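Local coordinates for protein polyprenyl synthetase (Zymomonas mobilis subsp. mobilis, PDB 4KKM) that probably joins isoprenyl diphosphates into farnesyl or longer-chain diphosphates as a metal-dependent prenyltransferase of the FPP/GGPP synthase family, at residues B[37-42]-B[68-73]; B[61-66]-B[123-128]; B[98-103]-B[140-145]; B[104-109]-B[132-137]. All coordinates share one frame; numbering follows the deposited sequence.

Contact 1: residues B[37-42]-B[68-73]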
loop_
_atom_site.group_PDB
_atom_site.type_symbol
_atom_site.label_atom_id
_atom_site.label_comp_id
_atom_site.label_asym_id
_atom_site.label_seq_id
_atom_site.Cartn_x
_atom_site.Cartn_y
_atom_site.Cartn_z
ATOM N N ASP B 37 -7.537 -22.562 -4.188
ATOM C CA ASP B 37 -8.450 -21.435 -4.312
ATOM C C ASP B 37 -7.705 -20.105 -4.419
ATOM O O ASP B 37 -8.075 -19.247 -5.217
ATOM C CB ASP B 37 -9.420 -21.408 -3.132
ATOM C CG ASP B 37 -10.495 -22.474 -3.245
ATOM O OD1 ASP B 37 -10.914 -22.769 -4.386
ATOM O OD2 ASP B 37 -10.920 -23.012 -2.198
ATOM N N ILE B 38 -6.663 -19.943 -3.610
ATOM C CA ILE B 38 -5.885 -18.706 -3.611
ATOM C C ILE B 38 -5.153 -18.551 -4.938
ATOM O O ILE B 38 -5.080 -17.451 -5.473
ATOM C CB ILE B 38 -4.918 -18.626 -2.400
ATOM C CG1 ILE B 38 -5.723 -18.474 -1.106
ATOM C CG2 ILE B 38 -3.931 -17.449 -2.541
ATOM C CD1 ILE B 38 -6.583 -17.213 -1.063
ATOM N N ASP B 39 -4.646 -19.656 -5.491
ATOM C CA ASP B 39 -4.035 -19.618 -6.830
ATOM C C ASP B 39 -5.035 -19.200 -7.910
ATOM O O ASP B 39 -4.723 -18.367 -8.771
ATOM C CB ASP B 39 -3.398 -20.962 -7.206
ATOM C CG ASP B 39 -1.994 -21.126 -6.645
ATOM O OD1 ASP B 39 -1.427 -20.147 -6.117
ATOM O OD2 ASP B 39 -1.445 -22.240 -6.744
ATOM N N ARG B 40 -6.228 -19.784 -7.869
ATOM C CA ARG B 40 -7.297 -19.409 -8.788
ATOM C C ARG B 40 -7.635 -17.926 -8.674
ATOM O O ARG B 40 -7.775 -17.227 -9.678
ATOM C CB ARG B 40 -8.562 -20.233 -8.526
ATOM C CG ARG B 40 -9.819 -19.603 -9.131
ATOM C CD ARG B 40 -11.067 -20.452 -8.926
ATOM N NE ARG B 40 -11.385 -20.644 -7.512
ATOM C CZ ARG B 40 -12.092 -19.791 -6.776
ATOM N NH1 ARG B 40 -12.560 -18.673 -7.314
ATOM N NH2 ARG B 40 -12.329 -20.056 -5.501
ATOM N N LEU B 41 -7.769 -17.450 -7.442
ATOM C CA LEU B 41 -8.192 -16.078 -7.204
ATOM C C LEU B 41 -7.149 -15.052 -7.672
ATOM O O LEU B 41 -7.497 -14.033 -8.274
ATOM C CB LEU B 41 -8.550 -15.885 -5.723
ATOM C CG LEU B 41 -9.814 -16.629 -5.283
ATOM C CD1 LEU B 41 -9.966 -16.614 -3.766
ATOM C CD2 LEU B 41 -11.041 -16.031 -5.953
ATOM N N PHE B 42 -5.875 -15.323 -7.402
ATOM C CA PHE B 42 -4.814 -14.428 -7.852
ATOM C C PHE B 42 -4.743 -14.397 -9.376
ATOM O O PHE B 42 -4.576 -13.334 -9.974
ATOM C CB PHE B 42 -3.454 -14.840 -7.276
ATOM C CG PHE B 42 -3.090 -14.135 -5.993
ATOM C CD1 PHE B 42 -2.998 -12.754 -5.945
ATOM C CD2 PHE B 42 -2.824 -14.861 -4.844
ATOM C CE1 PHE B 42 -2.650 -12.107 -4.767
ATOM C CE2 PHE B 42 -2.472 -14.223 -3.668
ATOM C CZ PHE B 42 -2.389 -12.843 -3.630
ATOM N N GLY B 68 4.039 -21.745 -1.444
ATOM C CA GLY B 68 3.278 -20.867 -0.575
ATOM C C GLY B 68 2.262 -21.695 0.180
ATOM O O GLY B 68 1.361 -22.288 -0.414
ATOM N N LYS B 69 2.418 -21.750 1.496
ATOM C CA LYS B 69 1.549 -22.571 2.326
ATOM C C LYS B 69 0.229 -21.863 2.601
ATOM O O LYS B 69 -0.710 -22.469 3.118
ATOM C CB LYS B 69 2.260 -22.936 3.629
ATOM C CG LYS B 69 3.475 -23.823 3.416
ATOM C CD LYS B 69 4.292 -23.970 4.686
ATOM C CE LYS B 69 3.447 -24.522 5.816
ATOM N NZ LYS B 69 3.366 -23.586 6.972
ATOM N N ARG B 70 0.168 -20.587 2.233
ATOM C CA ARG B 70 -1.015 -19.755 2.442
ATOM C C ARG B 70 -1.494 -19.823 3.883
ATOM O O ARG B 70 -2.687 -20.004 4.145
ATOM C CB ARG B 70 -2.148 -20.171 1.507
ATOM C CG ARG B 70 -1.727 -20.420 0.075
ATOM C CD ARG B 70 -1.044 -19.213 -0.528
ATOM N NE ARG B 70 -0.962 -19.344 -1.978
ATOM C CZ ARG B 70 -0.455 -18.421 -2.784
ATOM N NH1 ARG B 70 0.022 -17.284 -2.282
ATOM N NH2 ARG B 70 -0.433 -18.638 -4.094
ATOM N N LEU B 71 -0.556 -19.708 4.815
ATOM C CA LEU B 71 -0.897 -19.733 6.232
ATOM C C LEU B 71 -1.889 -18.627 6.579
ATOM O O LEU B 71 -2.814 -18.831 7.364
ATOM C CB LEU B 71 0.361 -19.602 7.090
ATOM C CG LEU B 71 0.086 -19.446 8.587
ATOM C CD1 LEU B 71 -0.617 -20.695 9.123
ATOM C CD2 LEU B 71 1.377 -19.163 9.349
ATOM N N ARG B 72 -1.708 -17.451 5.987
ATOM C CA ARG B 72 -2.584 -16.335 6.322
ATOM C C ARG B 72 -4.002 -16.468 5.738
ATOM O O ARG B 72 -4.980 -16.280 6.458
ATOM C CB ARG B 72 -1.904 -14.986 6.034
ATOM C CG ARG B 72 -0.749 -14.733 7.009
ATOM C CD ARG B 72 0.357 -13.846 6.433
ATOM N NE ARG B 72 1.552 -13.885 7.282
ATOM C CZ ARG B 72 2.473 -14.845 7.238
ATOM N NH1 ARG B 72 2.354 -15.854 6.383
ATOM N NH2 ARG B 72 3.517 -14.796 8.055
ATOM N N PRO B 73 -4.121 -16.812 4.442
ATOM C CA PRO B 73 -5.457 -17.175 3.949
ATOM C C PRO B 73 -6.107 -18.302 4.752
ATOM O O PRO B 73 -7.315 -18.258 5.007
ATOM C CB PRO B 73 -5.180 -17.632 2.515
ATOM C CG PRO B 73 -4.012 -16.783 2.097
ATOM C CD PRO B 73 -3.156 -16.640 3.338
HETATM O O HOH W 1 -1.623 -21.473 -3.338
#

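Contact 2: residues B[61-66]-B[123-128]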
loop_
_atom_site.group_PDB
_atom_site.type_symbol
_atom_site.label_atom_id
_atom_site.label_comp_id
_atom_site.label_asym_id
_atom_site.label_seq_id
_atom_site.Cartn_x
_atom_site.Cartn_y
_atom_site.Cartn_z
ATOM N N ARG B 61 2.296 -11.965 -10.690
ATOM C CA ARG B 61 1.782 -13.327 -10.770
ATOM C C ARG B 61 2.829 -14.337 -10.317
ATOM O O ARG B 61 2.522 -15.290 -9.601
ATOM C CB ARG B 61 1.323 -13.641 -12.200
ATOM C CG ARG B 61 0.051 -12.909 -12.611
ATOM C CD ARG B 61 -0.230 -13.041 -14.106
ATOM N NE ARG B 61 -0.537 -14.418 -14.488
ATOM C CZ ARG B 61 -1.758 -14.948 -14.482
ATOM N NH1 ARG B 61 -2.806 -14.220 -14.121
ATOM N NH2 ARG B 61 -1.931 -16.218 -14.836
ATOM N N TYR B 62 4.066 -14.130 -10.756
ATOM C CA TYR B 62 5.158 -15.012 -10.369
ATOM C C TYR B 62 5.303 -15.086 -8.851
ATOM O O TYR B 62 5.521 -16.161 -8.287
ATOM C CB TYR B 62 6.469 -14.540 -10.996
ATOM C CG TYR B 62 7.662 -15.359 -10.572
ATOM C CD1 TYR B 62 7.954 -16.569 -11.194
ATOM C CD2 TYR B 62 8.500 -14.925 -9.556
ATOM C CE1 TYR B 62 9.044 -17.320 -10.812
ATOM C CE2 TYR B 62 9.587 -15.669 -9.165
ATOM C CZ TYR B 62 9.858 -16.863 -9.798
ATOM O OH TYR B 62 10.945 -17.606 -9.408
ATOM N N ALA B 63 5.182 -13.941 -8.190
ATOM C CA ALA B 63 5.333 -13.876 -6.738
ATOM C C ALA B 63 4.122 -14.445 -6.019
ATOM O O ALA B 63 4.266 -15.176 -5.040
ATOM C CB ALA B 63 5.552 -12.433 -6.298
ATOM N N ALA B 64 2.932 -14.094 -6.500
ATOM C CA ALA B 64 1.684 -14.413 -5.798
ATOM C C ALA B 64 1.138 -15.815 -6.063
ATOM O O ALA B 64 0.488 -16.403 -5.197
ATOM C CB ALA B 64 0.621 -13.373 -6.117
ATOM N N ILE B 65 1.390 -16.340 -7.259
ATOM C CA ILE B 65 0.820 -17.622 -7.663
ATOM C C ILE B 65 1.796 -18.775 -7.473
ATOM O O ILE B 65 2.981 -18.654 -7.782
ATOM C CB ILE B 65 0.348 -17.595 -9.136
ATOM C CG1 ILE B 65 -0.762 -16.560 -9.321
ATOM C CG2 ILE B 65 -0.132 -18.975 -9.584
ATOM C CD1 ILE B 65 -1.212 -16.414 -10.765
ATOM N N GLY B 66 1.285 -19.891 -6.958
ATOM C CA GLY B 66 2.078 -21.090 -6.771
ATOM C C GLY B 66 3.062 -20.905 -5.637
ATOM O O GLY B 66 4.273 -21.018 -5.829
ATOM N N PRO B 123 13.406 -19.001 -7.336
ATOM C CA PRO B 123 14.196 -17.772 -7.411
ATOM C C PRO B 123 13.320 -16.563 -7.113
ATOM O O PRO B 123 12.143 -16.532 -7.476
ATOM C CB PRO B 123 14.697 -17.749 -8.863
ATOM C CG PRO B 123 13.814 -18.687 -9.606
ATOM C CD PRO B 123 13.394 -19.734 -8.614
ATOM N N THR B 124 13.890 -15.584 -6.427
ATOM C CA THR B 124 13.141 -14.403 -6.034
ATOM C C THR B 124 12.838 -13.509 -7.234
ATOM O O THR B 124 13.425 -13.668 -8.305
ATOM C CB THR B 124 13.899 -13.617 -4.964
ATOM O OG1 THR B 124 15.225 -13.341 -5.435
ATOM C CG2 THR B 124 13.978 -14.434 -3.673
ATOM N N VAL B 125 11.916 -12.571 -7.046
ATOM C CA VAL B 125 11.467 -11.712 -8.138
ATOM C C VAL B 125 12.610 -10.904 -8.756
ATOM O O VAL B 125 12.728 -10.823 -9.981
ATOM C CB VAL B 125 10.322 -10.781 -7.684
ATOM C CG1 VAL B 125 9.993 -9.735 -8.769
ATOM C CG2 VAL B 125 9.102 -11.613 -7.324
ATOM N N HIS B 126 13.467 -10.329 -7.917
ATOM C CA HIS B 126 14.565 -9.516 -8.431
ATOM C C HIS B 126 15.564 -10.357 -9.227
ATOM O O HIS B 126 16.293 -9.835 -10.063
ATOM C CB HIS B 126 15.259 -8.715 -7.319
ATOM C CG HIS B 126 15.991 -9.555 -6.321
ATOM N ND1 HIS B 126 17.365 -9.691 -6.321
ATOM C CD2 HIS B 126 15.546 -10.294 -5.276
ATOM C CE1 HIS B 126 17.730 -10.478 -5.329
ATOM N NE2 HIS B 126 16.644 -10.859 -4.678
ATOM N N LYS B 127 15.573 -11.665 -8.982
ATOM C CA LYS B 127 16.447 -12.570 -9.724
ATOM C C LYS B 127 15.813 -13.037 -11.037
ATOM O O LYS B 127 16.445 -12.989 -12.091
ATOM C CB LYS B 127 16.834 -13.773 -8.860
ATOM C CG LYS B 127 17.630 -13.402 -7.623
ATOM C CD LYS B 127 18.916 -12.659 -7.982
ATOM C CE LYS B 127 20.072 -13.614 -8.254
ATOM N NZ LYS B 127 19.886 -14.444 -9.477
ATOM N N ALA B 128 14.566 -13.493 -10.967
ATOM C CA ALA B 128 13.853 -13.945 -12.160
ATOM C C ALA B 128 13.545 -12.769 -13.086
ATOM O O ALA B 128 13.476 -12.918 -14.305
ATOM C CB ALA B 128 12.567 -14.665 -11.768
#

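Contact 3: residues B[98-103]-B[140-145]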
loop_
_atom_site.group_PDB
_atom_site.type_symbol
_atom_site.label_atom_id
_atom_site.label_comp_id
_atom_site.label_asym_id
_atom_site.label_seq_id
_atom_site.Cartn_x
_atom_site.Cartn_y
_atom_site.Cartn_z
ATOM N N GLU B 98 -2.896 -11.966 1.817
ATOM C CA GLU B 98 -1.788 -12.622 1.132
ATOM C C GLU B 98 -1.082 -11.638 0.200
ATOM O O GLU B 98 0.112 -11.765 -0.046
ATOM C CB GLU B 98 -2.271 -13.872 0.381
ATOM C CG GLU B 98 -1.160 -14.747 -0.201
ATOM C CD GLU B 98 -0.339 -15.507 0.843
ATOM O OE1 GLU B 98 -0.525 -15.303 2.064
ATOM O OE2 GLU B 98 0.517 -16.315 0.428
ATOM N N CYS B 99 -1.814 -10.643 -0.297
ATOM C CA CYS B 99 -1.185 -9.566 -1.059
ATOM C C CYS B 99 -0.121 -8.854 -0.235
ATOM O O CYS B 99 0.981 -8.591 -0.715
ATOM C CB CYS B 99 -2.216 -8.544 -1.529
ATOM S SG CYS B 99 -3.186 -9.065 -2.951
ATOM N N ILE B 100 -0.466 -8.531 1.003
ATOM C CA ILE B 100 0.459 -7.846 1.902
ATOM C C ILE B 100 1.651 -8.738 2.247
ATOM O O ILE B 100 2.801 -8.295 2.229
ATOM C CB ILE B 100 -0.252 -7.411 3.186
ATOM C CG1 ILE B 100 -1.401 -6.451 2.854
ATOM C CG2 ILE B 100 0.747 -6.818 4.194
ATOM C CD1 ILE B 100 -0.976 -5.192 2.101
ATOM N N HIS B 101 1.373 -10.000 2.554
ATOM C CA HIS B 101 2.436 -10.942 2.886
ATOM C C HIS B 101 3.392 -11.120 1.707
ATOM O O HIS B 101 4.611 -11.039 1.863
ATOM C CB HIS B 101 1.836 -12.290 3.295
ATOM C CG HIS B 101 2.854 -13.357 3.541
ATOM N ND1 HIS B 101 3.849 -13.242 4.489
ATOM C CD2 HIS B 101 3.033 -14.574 2.962
ATOM C CE1 HIS B 101 4.593 -14.333 4.485
ATOM N NE2 HIS B 101 4.116 -15.156 3.565
ATOM N N VAL B 102 2.832 -11.354 0.524
ATOM C CA VAL B 102 3.652 -11.602 -0.658
ATOM C C VAL B 102 4.478 -10.368 -1.026
ATOM O O VAL B 102 5.674 -10.482 -1.288
ATOM C CB VAL B 102 2.802 -12.080 -1.850
ATOM C CG1 VAL B 102 3.600 -12.009 -3.162
ATOM C CG2 VAL B 102 2.291 -13.495 -1.586
ATOM N N TYR B 103 3.858 -9.188 -1.030
ATOM C CA TYR B 103 4.622 -7.978 -1.341
ATOM C C TYR B 103 5.767 -7.824 -0.332
ATOM O O TYR B 103 6.872 -7.425 -0.695
ATOM C CB TYR B 103 3.735 -6.709 -1.428
ATOM C CG TYR B 103 3.982 -5.690 -0.313
ATOM C CD1 TYR B 103 5.129 -4.897 -0.308
ATOM C CD2 TYR B 103 3.066 -5.517 0.725
ATOM C CE1 TYR B 103 5.381 -3.991 0.712
ATOM C CE2 TYR B 103 3.305 -4.592 1.756
ATOM C CZ TYR B 103 4.473 -3.833 1.734
ATOM O OH TYR B 103 4.754 -2.916 2.729
ATOM N N ALA B 140 2.651 -2.577 -6.227
ATOM C CA ALA B 140 1.329 -2.772 -6.824
ATOM C C ALA B 140 0.511 -3.764 -6.013
ATOM O O ALA B 140 -0.713 -3.634 -5.904
ATOM C CB ALA B 140 1.467 -3.259 -8.274
ATOM N N LEU B 141 1.185 -4.763 -5.444
ATOM C CA LEU B 141 0.480 -5.756 -4.636
ATOM C C LEU B 141 -0.079 -5.152 -3.354
ATOM O O LEU B 141 -1.165 -5.533 -2.911
ATOM C CB LEU B 141 1.373 -6.968 -4.328
ATOM C CG LEU B 141 1.468 -7.999 -5.463
ATOM C CD1 LEU B 141 2.568 -9.032 -5.184
ATOM C CD2 LEU B 141 0.133 -8.697 -5.651
ATOM N N GLN B 142 0.647 -4.214 -2.746
ATOM C CA GLN B 142 0.102 -3.572 -1.551
ATOM C C GLN B 142 -1.184 -2.811 -1.892
ATOM O O GLN B 142 -2.191 -2.924 -1.191
ATOM C CB GLN B 142 1.110 -2.645 -0.846
ATOM C CG GLN B 142 0.425 -1.837 0.273
ATOM C CD GLN B 142 1.374 -1.260 1.319
ATOM O OE1 GLN B 142 0.999 -1.117 2.485
ATOM N NE2 GLN B 142 2.603 -0.929 0.913
ATOM N N ALA B 143 -1.148 -2.042 -2.978
ATOM C CA ALA B 143 -2.343 -1.331 -3.424
ATOM C C ALA B 143 -3.484 -2.309 -3.701
ATOM O O ALA B 143 -4.636 -2.044 -3.362
ATOM C CB ALA B 143 -2.041 -0.503 -4.675
ATOM N N LEU B 144 -3.149 -3.447 -4.306
ATOM C CA LEU B 144 -4.163 -4.434 -4.690
ATOM C C LEU B 144 -4.926 -4.972 -3.477
ATOM O O LEU B 144 -6.134 -5.227 -3.559
ATOM C CB LEU B 144 -3.527 -5.592 -5.470
ATOM C CG LEU B 144 -4.517 -6.608 -6.042
ATOM C CD1 LEU B 144 -5.486 -5.920 -7.004
ATOM C CD2 LEU B 144 -3.776 -7.743 -6.737
ATOM N N ALA B 145 -4.229 -5.134 -2.353
ATOM C CA ALA B 145 -4.867 -5.631 -1.135
ATOM C C ALA B 145 -6.070 -4.772 -0.758
ATOM O O ALA B 145 -7.128 -5.283 -0.377
ATOM C CB ALA B 145 -3.870 -5.655 0.024
HETATM O O HOH W 2 2.737 -2.272 4.060
#

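Contact 4: residues B[104-109]-B[132-137]. With CA (calcium ion), chain D.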
loop_
_atom_site.group_PDB
_atom_site.type_symbol
_atom_site.label_atom_id
_atom_site.label_comp_id
_atom_site.label_asym_id
_atom_site.label_seq_id
_atom_site.Cartn_x
_atom_site.Cartn_y
_atom_site.Cartn_z
ATOM N N SER B 104 5.509 -8.152 0.933
ATOM C CA SER B 104 6.533 -7.982 1.961
ATOM C C SER B 104 7.747 -8.871 1.707
ATOM O O SER B 104 8.879 -8.470 1.965
ATOM C CB SER B 104 5.978 -8.250 3.362
ATOM O OG SER B 104 5.886 -9.641 3.629
ATOM N N LEU B 105 7.498 -10.076 1.206
ATOM C CA LEU B 105 8.573 -11.007 0.859
ATOM C C LEU B 105 9.364 -10.494 -0.339
ATOM O O LEU B 105 10.590 -10.586 -0.374
ATOM C CB LEU B 105 7.999 -12.386 0.527
ATOM C CG LEU B 105 7.282 -13.160 1.640
ATOM C CD1 LEU B 105 6.669 -14.424 1.057
ATOM C CD2 LEU B 105 8.241 -13.489 2.790
ATOM N N ILE B 106 8.654 -9.954 -1.325
ATOM C CA ILE B 106 9.319 -9.406 -2.507
ATOM C C ILE B 106 10.297 -8.306 -2.112
ATOM O O ILE B 106 11.461 -8.304 -2.527
ATOM C CB ILE B 106 8.316 -8.809 -3.511
ATOM C CG1 ILE B 106 7.323 -9.865 -3.997
ATOM C CG2 ILE B 106 9.061 -8.187 -4.702
ATOM C CD1 ILE B 106 6.286 -9.282 -4.959
ATOM N N HIS B 107 9.824 -7.373 -1.295
ATOM C CA HIS B 107 10.678 -6.278 -0.862
ATOM C C HIS B 107 11.774 -6.741 0.109
ATOM O O HIS B 107 12.868 -6.186 0.122
ATOM C CB HIS B 107 9.844 -5.137 -0.277
ATOM C CG HIS B 107 9.154 -4.302 -1.321
ATOM N ND1 HIS B 107 8.495 -3.130 -1.015
ATOM C CD2 HIS B 107 9.049 -4.461 -2.660
ATOM C CE1 HIS B 107 7.998 -2.609 -2.128
ATOM N NE2 HIS B 107 8.323 -3.390 -3.141
ATOM N N ASP B 108 11.487 -7.770 0.900
ATOM C CA ASP B 108 12.468 -8.281 1.858
ATOM C C ASP B 108 13.621 -9.034 1.186
ATOM O O ASP B 108 14.741 -9.040 1.688
ATOM C CB ASP B 108 11.792 -9.182 2.896
ATOM C CG ASP B 108 12.720 -9.556 4.040
ATOM O OD1 ASP B 108 13.089 -8.656 4.828
ATOM O OD2 ASP B 108 13.077 -10.748 4.149
ATOM N N ASP B 109 13.342 -9.675 0.055
ATOM C CA ASP B 109 14.347 -10.487 -0.625
ATOM C C ASP B 109 15.377 -9.648 -1.379
ATOM O O ASP B 109 16.466 -10.131 -1.680
ATOM C CB ASP B 109 13.686 -11.482 -1.587
ATOM C CG ASP B 109 12.941 -12.591 -0.861
ATOM O OD1 ASP B 109 13.318 -12.905 0.289
ATOM O OD2 ASP B 109 11.982 -13.149 -1.442
ATOM N N ALA B 132 14.201 -3.403 -10.187
ATOM C CA ALA B 132 13.112 -2.445 -10.352
ATOM C C ALA B 132 11.750 -3.133 -10.396
ATOM O O ALA B 132 10.772 -2.642 -9.826
ATOM C CB ALA B 132 13.335 -1.608 -11.601
ATOM N N SER B 133 11.686 -4.273 -11.074
ATOM C CA SER B 133 10.435 -5.012 -11.160
ATOM C C SER B 133 10.003 -5.536 -9.790
ATOM O O SER B 133 8.815 -5.654 -9.514
ATOM C CB SER B 133 10.559 -6.165 -12.161
ATOM O OG SER B 133 10.727 -5.673 -13.483
ATOM N N ALA B 134 10.966 -5.871 -8.941
ATOM C CA ALA B 134 10.643 -6.325 -7.594
ATOM C C ALA B 134 10.076 -5.174 -6.771
ATOM O O ALA B 134 9.108 -5.346 -6.038
ATOM C CB ALA B 134 11.869 -6.928 -6.913
ATOM N N VAL B 135 10.682 -4.000 -6.885
ATOM C CA VAL B 135 10.161 -2.832 -6.182
ATOM C C VAL B 135 8.703 -2.572 -6.589
ATOM O O VAL B 135 7.820 -2.473 -5.737
ATOM C CB VAL B 135 11.012 -1.577 -6.458
ATOM C CG1 VAL B 135 10.358 -0.339 -5.845
ATOM C CG2 VAL B 135 12.436 -1.768 -5.931
ATOM N N LEU B 136 8.462 -2.494 -7.897
ATOM C CA LEU B 136 7.140 -2.143 -8.427
ATOM C C LEU B 136 6.079 -3.218 -8.208
ATOM O O LEU B 136 4.943 -2.908 -7.842
ATOM C CB LEU B 136 7.233 -1.796 -9.918
ATOM C CG LEU B 136 8.039 -0.536 -10.260
ATOM C CD1 LEU B 136 7.977 -0.236 -11.755
ATOM C CD2 LEU B 136 7.554 0.670 -9.451
ATOM N N SER B 137 6.432 -4.481 -8.433
ATOM C CA SER B 137 5.456 -5.554 -8.231
ATOM C C SER B 137 4.997 -5.599 -6.775
ATOM O O SER B 137 3.815 -5.825 -6.490
ATOM C CB SER B 137 6.019 -6.914 -8.680
ATOM O OG SER B 137 7.198 -7.257 -7.960
HETATM CA CA CA D . 14.826 -9.183 6.463
#

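Contact 1: residues B[37-42]-B[68-73]
Asp39 and Arg70 form the salt bridge that ties these segments together, with Asp39 OD1 2.7 Å from Arg70 NH2. The carboxylate stands nearly perpendicular to the guanidinium (81°). Its oxygen lies close to the guanidinium plane and is approached almost end-on along the C-O bond, and the hydrogen bond is bent (138° at the hydrogen). Arg70 NE gives its hydrogen to a water 2.6 Å away, which in turn bonds weakly to Asp39 OD1. Two further partners fix the guanidinium: NH1 pairs with Glu98 and NH2 also bonds to the carbonyl of Ala64, so every nitrogen of this buried group is used.

Ile38 supplies the packing. Its CG2 sits over the centre of one guanidinium face, 3.6 Å from Arg70 CZ; the apolar contact proper is that of its other branch, CG1 lying 3.8 Å from Pro73 CB.

Arg70 is the N-cap residue of helix 71-80, within the GKRLRP sequence; in relatives this motif binds the diphosphate of isopentenyl diphosphate, and it may do so here. The contact joins helix 24-45 to the start of helix 71-80; Glu98 of helix 87-109 touches Pro73, and Ile65, just after helix 54-64, packs on Asp39 and Phe42.

Contact 2: residues B[61-66]-B[123-128]
Val125 CG2 is the apolar centre of this contact, touching both Ala63 CB at 3.8 Å and Tyr62 CD2 at 4.0 Å. Val125 meets the tyrosine ring at its edge, near the ring plane, whereas the methyl of Ala128 lies over a face, its CB 4.0 Å from Tyr62 CZ. With CG anti to the backbone nitrogen (chi1 177°), Tyr62 brings its hydroxyl to Pro123, just ahead of helix 125-128.

Farther out, the phenol oxygen runs up against the proline ring, Tyr62 OH lying 3.1 Å from Pro123 CG. The same hydroxyl donates a short hydrogen bond, 2.5 Å from Tyr62 OH to Pro123 O. The acceptor lies near the plane of the tyrosine ring, while the hydroxyl is tilted 21° from the carbonyl plane. Lys122 completes the polar edge through a cation-pi contact with the ring and a hydrogen bond to the carbonyl of Tyr62. Thr124 occupies the N-cap position of helix 125-128 without a side-chain capping bond; its hydroxyl bonds instead to the carbonyl of Asp116.

Pro123 to His126 close the RRGKPTVH sequence, which follows the first aspartate-rich motif of the family. The end of helix 54-64 and the short helix 125-128 meet here beside helices 87-109 and 131-150: Ala63 also packs on Val102 and Ile106, and Val125 on Ala134 and Ser137.

Contact 3: residues B[98-103]-B[140-145]
Cys99 and Ala145 bring two core helices of the all-alpha isoprenoid synthase fold together, Cys99 CB lying 3.7 Å from Ala145 CB. The segments run nearly antiparallel, 166° between directions, with their axes 8.0 Å apart. The small alanine and cysteine permit this closeness: Cys99 CB also rests 3.5 Å from the carbonyl oxygen of Leu141, and Ile100 CD1 comes within 3.6 Å of Ala145 CB. One turn earlier on its helix, Leu141 is held between neighbours, its CB against Tyr103 CB and its CD1 3.7 Å from Val102 CG1.

The side of Tyr103 and Gln142 is different in kind, being polar and holding a water. The two side chains run alongside each other in the same direction, the amide turned 23° from the ring plane. Gln142, extended with CG anti to its backbone nitrogen (chi1 171°), lays CB over the ring face in a CH-pi contact, 4.1 Å from CB to the Tyr103 ring centroid. Asp139 of the second subunit supplies the carbonyl that accepts from Gln142 NE2, so the dimer interface borders this edge. A single water closes the pair, accepting from Tyr103 OH at 2.5 Å and donating to Gln142 OE1 at 2.6 Å.

Contact 4: residues B[104-109]-B[132-137]
His107 meets Ala134 and Val135 with the edge of its imidazole. From CB the side chain sets out with CG anti to the carbonyl carbon (chi1 -77°), and the ring carries two atoms on to the opposite backbone. CD2 comes first, 3.5 Å from Ala134 O and near the ring plane. At the tip, NE2 donates to Val135 O over 2.8 Å, a nearly straight bond (164°) that lies in the imidazole plane and uses a lone pair in the carbonyl plane. CE1 flanks the same oxygen, and ND1 is hydrogen-bonded to Asp139 OD2 of the second subunit. Tyr103 meets the ring edge-to-face. Bonds at both nitrogens therefore fix the rotation of the imidazole.

Asp108 and Asp109 open the first aspartate-rich motif of the trans-prenyltransferases, here DDMPCMD; His107 immediately precedes it. Segments 104-109 and 132-137 of helices 87-109 and 131-150 run at 150° to one another. Next to the histidine, Ile106 CG2 presses on Ala134 O at 3.1 Å and on Ala134 CB at 3.8 Å. Its CD1 extends to Ser137 OG at 3.7 Å. Ser137 turns that hydroxyl back on its own helix, bonding Ser133 O at 2.8 Å, an oxygen that also accepts from the Ser137 backbone nitrogen.

Asp108 takes no part in this packing; with CG anti to its backbone nitrogen, its OD1 binds the calcium ion at 2.4 Å, and Asp114 OD1 binds the same metal.

Contacts 3 and 4 are successive levels of one helix pair, 87-109 with 131-150, their centres 10 Å apart and joined where Leu141 CD1 meets Ile106 CD1 at 3.7 Å. Both border the second subunit. Contact 2 adds helices 54-64 and 125-128 to this pair, with Ala63 CB 3.5 Å from Ile106 CD1. Contact 1 is tied in by polar bonds: a salt bridge of Arg70 NH1 with Glu98 OE2 of contact 3, 2.9 Å, and a probable hydrogen bond from Gly66 N of contact 2 to Asp39 OD1, 2.9 Å. Contact 4 holds the calcium ligand Asp108; the Thr124 side chain of contact 2 is about 11 Å from the ion, and that of Tyr103 in contact 3 about 12 Å.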